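Local coordinates for protein phenol hydroxylase component phN (PDB 3U52) that probably hydroxylates phenols as the large, diiron-bearing oxygenase subunit of a bacterial multicomponent monooxygenase, at residues H109-F112 with Q113-K117; E293-V297 with Y298-N302. All coordinates share one frame; numbering follows the deposited sequence.

Contact 1: residues H109-F112 with Q113-K117; sequences HAAF and QGYSK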
loop_
_atom_site.group_PDB
_atom_site.type_symbol
_atom_site.label_atom_id
_atom_site.label_comp_id
_atom_site.label_asym_id
_atom_site.label_seq_id
_atom_site.Cartn_x
_atom_site.Cartn_y
_atom_site.Cartn_z
ATOM N N HIS A 109 12.112 21.044 -3.889
ATOM C CA HIS A 109 13.518 20.699 -4.091
ATOM C C HIS A 109 14.463 21.853 -3.702
ATOM O O HIS A 109 15.465 21.622 -3.029
ATOM C CB HIS A 109 13.785 20.299 -5.517
ATOM C CG HIS A 109 15.003 19.457 -5.653
ATOM N ND1 HIS A 109 14.971 18.089 -5.502
ATOM C CD2 HIS A 109 16.296 19.783 -5.832
ATOM C CE1 HIS A 109 16.189 17.601 -5.633
ATOM N NE2 HIS A 109 17.015 18.612 -5.821
ATOM N N ALA A 110 14.150 23.079 -4.131
ATOM C CA ALA A 110 14.796 24.283 -3.580
ATOM C C ALA A 110 14.784 24.345 -2.044
ATOM O O ALA A 110 15.776 24.755 -1.441
ATOM C CB ALA A 110 14.151 25.508 -4.129
ATOM N N ALA A 111 13.707 23.894 -1.397
ATOM C CA ALA A 111 13.631 23.992 0.057
ATOM C C ALA A 111 14.589 22.947 0.663
ATOM O O ALA A 111 15.257 23.191 1.694
ATOM C CB ALA A 111 12.242 23.808 0.529
ATOM N N PHE A 112 14.687 21.802 -0.005
ATOM C CA PHE A 112 15.654 20.774 0.418
ATOM C C PHE A 112 17.100 21.330 0.491
ATOM O O PHE A 112 17.770 21.171 1.497
ATOM C CB PHE A 112 15.560 19.528 -0.472
ATOM C CG PHE A 112 16.864 18.786 -0.613
ATOM C CD1 PHE A 112 17.514 18.225 0.525
ATOM C CD2 PHE A 112 17.422 18.614 -1.861
ATOM C CE1 PHE A 112 18.684 17.546 0.407
ATOM C CE2 PHE A 112 18.666 17.918 -2.012
ATOM C CZ PHE A 112 19.281 17.388 -0.878
ATOM N N GLN A 113 17.563 21.974 -0.587
ATOM C CA GLN A 113 18.893 22.604 -0.590
ATOM C C GLN A 113 19.040 23.770 0.398
ATOM O O GLN A 113 20.069 23.889 1.021
ATOM C CB GLN A 113 19.247 23.118 -1.989
ATOM C CG GLN A 113 18.731 22.308 -3.121
ATOM C CD GLN A 113 19.146 22.839 -4.439
ATOM O OE1 GLN A 113 18.379 23.557 -5.120
ATOM N NE2 GLN A 113 20.379 22.530 -4.820
ATOM N N GLY A 114 18.031 24.642 0.480
ATOM C CA GLY A 114 18.045 25.806 1.376
ATOM C C GLY A 114 18.065 25.389 2.836
ATOM O O GLY A 114 18.845 25.931 3.634
ATOM N N TYR A 115 17.235 24.412 3.209
ATOM C CA TYR A 115 17.262 23.917 4.583
ATOM C C TYR A 115 18.544 23.121 4.898
ATOM O O TYR A 115 19.043 23.186 6.033
ATOM C CB TYR A 115 16.025 23.062 4.886
ATOM C CG TYR A 115 14.833 23.902 5.299
ATOM C CD1 TYR A 115 13.818 24.183 4.375
ATOM C CD2 TYR A 115 14.757 24.468 6.580
ATOM C CE1 TYR A 115 12.746 24.988 4.723
ATOM C CE2 TYR A 115 13.662 25.287 6.945
ATOM C CZ TYR A 115 12.681 25.535 6.002
ATOM O OH TYR A 115 11.594 26.293 6.341
ATOM N N SER A 116 19.060 22.355 3.939
ATOM C CA SER A 116 20.357 21.659 4.144
ATOM C C SER A 116 21.438 22.702 4.527
ATOM O O SER A 116 22.186 22.553 5.510
ATOM C CB SER A 116 20.788 20.941 2.865
ATOM O OG SER A 116 19.924 19.840 2.543
ATOM N N LYS A 117 21.532 23.752 3.721
ATOM C CA LYS A 117 22.503 24.791 4.003
ATOM C C LYS A 117 22.285 25.481 5.332
ATOM O O LYS A 117 23.240 25.712 6.058
ATOM C CB LYS A 117 22.595 25.788 2.843
ATOM C CG LYS A 117 23.345 27.115 3.234
ATOM C CD LYS A 117 23.802 27.876 2.013
ATOM C CE LYS A 117 24.569 29.152 2.476
ATOM N NZ LYS A 117 26.041 28.821 2.604
#

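Contact 2: residues E293-V297 with Y298-N302; sequences EAWEV and YYEQN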
loop_
_atom_site.group_PDB
_atom_site.type_symbol
_atom_site.label_atom_id
_atom_site.label_comp_id
_atom_site.label_asym_id
_atom_site.label_seq_id
_atom_site.Cartn_x
_atom_site.Cartn_y
_atom_site.Cartn_z
ATOM N N GLU A 293 -13.313 32.438 0.353
ATOM C CA GLU A 293 -13.574 31.677 1.578
ATOM C C GLU A 293 -12.294 31.115 2.203
ATOM O O GLU A 293 -12.183 31.093 3.424
ATOM C CB GLU A 293 -14.531 30.496 1.298
ATOM C CG GLU A 293 -16.020 30.890 1.148
ATOM C CD GLU A 293 -16.883 29.810 0.489
ATOM O OE1 GLU A 293 -16.347 28.900 -0.196
ATOM O OE2 GLU A 293 -18.129 29.871 0.665
ATOM N N ALA A 294 -11.387 30.562 1.387
ATOM C CA ALA A 294 -10.088 30.089 1.874
ATOM C C ALA A 294 -9.252 31.209 2.513
ATOM O O ALA A 294 -8.687 31.034 3.599
ATOM C CB ALA A 294 -9.303 29.413 0.714
ATOM N N TRP A 295 -9.165 32.363 1.856
ATOM C CA TRP A 295 -8.450 33.509 2.430
ATOM C C TRP A 295 -9.026 33.945 3.785
ATOM O O TRP A 295 -8.287 34.222 4.756
ATOM C CB TRP A 295 -8.456 34.736 1.489
ATOM C CG TRP A 295 -7.555 35.806 1.988
ATOM C CD1 TRP A 295 -7.933 36.985 2.633
ATOM C CD2 TRP A 295 -6.115 35.848 1.908
ATOM N NE1 TRP A 295 -6.797 37.730 2.956
ATOM C CE2 TRP A 295 -5.685 37.059 2.537
ATOM C CE3 TRP A 295 -5.130 34.971 1.386
ATOM C CZ2 TRP A 295 -4.318 37.417 2.631
ATOM C CZ3 TRP A 295 -3.757 35.328 1.517
ATOM C CH2 TRP A 295 -3.380 36.537 2.130
ATOM N N GLU A 296 -10.349 34.057 3.821
ATOM C CA GLU A 296 -11.058 34.475 5.003
ATOM C C GLU A 296 -10.846 33.543 6.212
ATOM O O GLU A 296 -10.666 33.998 7.356
ATOM C CB GLU A 296 -12.523 34.542 4.625
ATOM C CG GLU A 296 -13.351 35.359 5.575
ATOM C CD GLU A 296 -14.738 35.675 4.994
ATOM O OE1 GLU A 296 -15.707 35.615 5.788
ATOM O OE2 GLU A 296 -14.853 35.945 3.761
ATOM N N VAL A 297 -10.857 32.241 5.979
ATOM C CA VAL A 297 -10.652 31.295 7.061
ATOM C C VAL A 297 -9.184 31.158 7.425
ATOM O O VAL A 297 -8.808 31.269 8.586
ATOM C CB VAL A 297 -11.264 29.919 6.680
ATOM C CG1 VAL A 297 -10.949 28.837 7.761
ATOM C CG2 VAL A 297 -12.769 30.106 6.468
ATOM N N TYR A 298 -8.336 30.924 6.436
ATOM C CA TYR A 298 -6.968 30.570 6.738
ATOM C C TYR A 298 -6.100 31.768 7.056
ATOM O O TYR A 298 -5.182 31.656 7.847
ATOM C CB TYR A 298 -6.358 29.693 5.638
ATOM C CG TYR A 298 -7.107 28.401 5.549
ATOM C CD1 TYR A 298 -7.880 28.101 4.442
ATOM C CD2 TYR A 298 -7.077 27.492 6.606
ATOM C CE1 TYR A 298 -8.593 26.910 4.380
ATOM C CE2 TYR A 298 -7.783 26.311 6.561
ATOM C CZ TYR A 298 -8.540 26.022 5.451
ATOM O OH TYR A 298 -9.251 24.832 5.400
ATOM N N TYR A 299 -6.374 32.909 6.449
ATOM C CA TYR A 299 -5.580 34.057 6.782
ATOM C C TYR A 299 -6.347 34.981 7.686
ATOM O O TYR A 299 -5.836 35.332 8.751
ATOM C CB TYR A 299 -5.039 34.843 5.551
ATOM C CG TYR A 299 -4.217 36.017 6.042
ATOM C CD1 TYR A 299 -4.772 37.305 6.128
ATOM C CD2 TYR A 299 -2.910 35.817 6.528
ATOM C CE1 TYR A 299 -4.051 38.361 6.671
ATOM C CE2 TYR A 299 -2.194 36.865 7.067
ATOM C CZ TYR A 299 -2.761 38.119 7.152
ATOM O OH TYR A 299 -1.976 39.157 7.658
ATOM N N GLU A 300 -7.530 35.437 7.301
ATOM C CA GLU A 300 -8.150 36.494 8.131
ATOM C C GLU A 300 -8.461 35.995 9.574
ATOM O O GLU A 300 -8.140 36.669 10.547
ATOM C CB GLU A 300 -9.379 37.108 7.458
ATOM C CG GLU A 300 -9.006 37.965 6.249
ATOM C CD GLU A 300 -10.211 38.575 5.561
ATOM O OE1 GLU A 300 -10.275 38.536 4.315
ATOM O OE2 GLU A 300 -11.098 39.074 6.273
ATOM N N GLN A 301 -9.017 34.793 9.705
ATOM C CA GLN A 301 -9.354 34.257 11.026
ATOM C C GLN A 301 -8.152 33.689 11.737
ATOM O O GLN A 301 -7.760 34.183 12.809
ATOM C CB GLN A 301 -10.498 33.241 10.906
ATOM C CG GLN A 301 -11.820 33.952 10.521
ATOM C CD GLN A 301 -13.014 33.030 10.262
ATOM O OE1 GLN A 301 -12.950 31.783 10.398
ATOM N NE2 GLN A 301 -14.131 33.653 9.877
ATOM N N ASN A 302 -7.529 32.658 11.170
ATOM C CA ASN A 302 -6.407 31.992 11.859
ATOM C C ASN A 302 -5.184 32.910 12.046
ATOM O O ASN A 302 -4.606 32.990 13.128
ATOM C CB ASN A 302 -6.014 30.698 11.131
ATOM C CG ASN A 302 -7.116 29.635 11.139
ATOM O OD1 ASN A 302 -8.156 29.783 11.783
ATOM N ND2 ASN A 302 -6.893 28.560 10.405
#

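Contact 1: residues H109-F112 with Q113-K117
Tyr115 rides on Ala111 one helical turn back, and its side chain can be followed atom by atom. Tyr115 CB lies 3.3 Å from Ala111 O, the carbonyl that already accepts Tyr115 N at 2.8 Å with an N-H...O angle of 167°. CG stands beside the backbone N (chi1 -85°), which swings the ring back along the helix until Tyr115 CD1 is 3.2 Å from Ala111 O; the oxygen meets the ring at its edge, near the ring plane. Tyr115 CD1 also touches Ala111 CB at 4.2 Å. Beyond it the ring leaves the turn for helix 187-216, where Phe190 meets it edge-to-face and Tyr115 OH hydrogen-bonds Ser195 OG.

On the next position Ser116 grips its own helix. Ser116 OG donates to Phe112 O at 2.7 Å while Ser116 N binds the same oxygen at 3.0 Å, the two donors arriving from opposite faces of the carbonyl plane. The buried hydroxyl is thus satisfied within the turn, and Ser116 OG also sits 3.4 Å from Phe112 CE1. Gln113 runs back alongside the preceding turn: Gln113 CG lies 3.3 Å from His109 O, and the extended chain carries OE1 to the edge of the His109 imidazole, whose ND1 is held by Ser142 OG.

The regular i to i+4 backbone bonds mark an alpha-helix, and the Ser116 hydroxyl adds the side-chain-to-backbone bond that serines often make inside helices. Here it is helix 105-121, in the diiron-carboxylate helical bundle, where Ala111 packs against the iron ligand Glu138.

Contact 2: residues E293-V297 with Y298-N302
Trp295 O is gripped by two backbone donors: Glu300 N, 2.9 Å away in the carbonyl plane, and Tyr299 N, at 2.9 Å but 36° out of that plane. Tyr298 N bonds Ala294 O at 2.9 Å (i to i+4). The Glu300 bond spans i to i+5, as do Gln301 N to Glu296 O (3.0 Å) and Asn302 N to Val297 O (3.2 Å).

Near-identical first torsions (chi1 -171° for Trp295, -180° for Tyr299) send both side chains alongside each other. Tyr299 CB sits over the indole face, 3.8 Å from the centroid of the Trp295 six-membered ring, whereas the nearly parallel rings are slid so far that they barely overlap. Glu300 comes across, bringing Glu300 OE1 to the indole edge, 3.3 Å from Trp295 CD1; this carboxylate also salt-bridges Lys328, and Trp295 NE1 bonds Asn325 OD1. Replacing Trp295 by an alanine would probably leave Asn325 OD1 without its indole donor and open a gap beside Tyr299 CB. Val297 CG1 makes a CH-pi contact over one face of the Tyr298 ring.

Successive i to i+5 bonds following an i to i+4 start identify a pi-type widening within helix 291-310, at its packing against helices 187-216, 254-283 and 321-327.

Both contacts are local, each within a single helix, and they sit on opposite sides of the chain's centre, 28 Å apart between centres and about 17 Å between nearest atoms. Contact 1 borders the diiron site: the side chain of Ala111 is about 6 Å from an iron ion, and its helix supplies the iron ligand Glu108. Contact 2 has a xenon about 6 Å from the Tyr299 side chain. Helix 187-216 touches both, through Leu191 and Ile194 at 113-117 and through Leu205 and Val208 at 293-302, and it carries the iron ligand Glu199 between those two sets of residues.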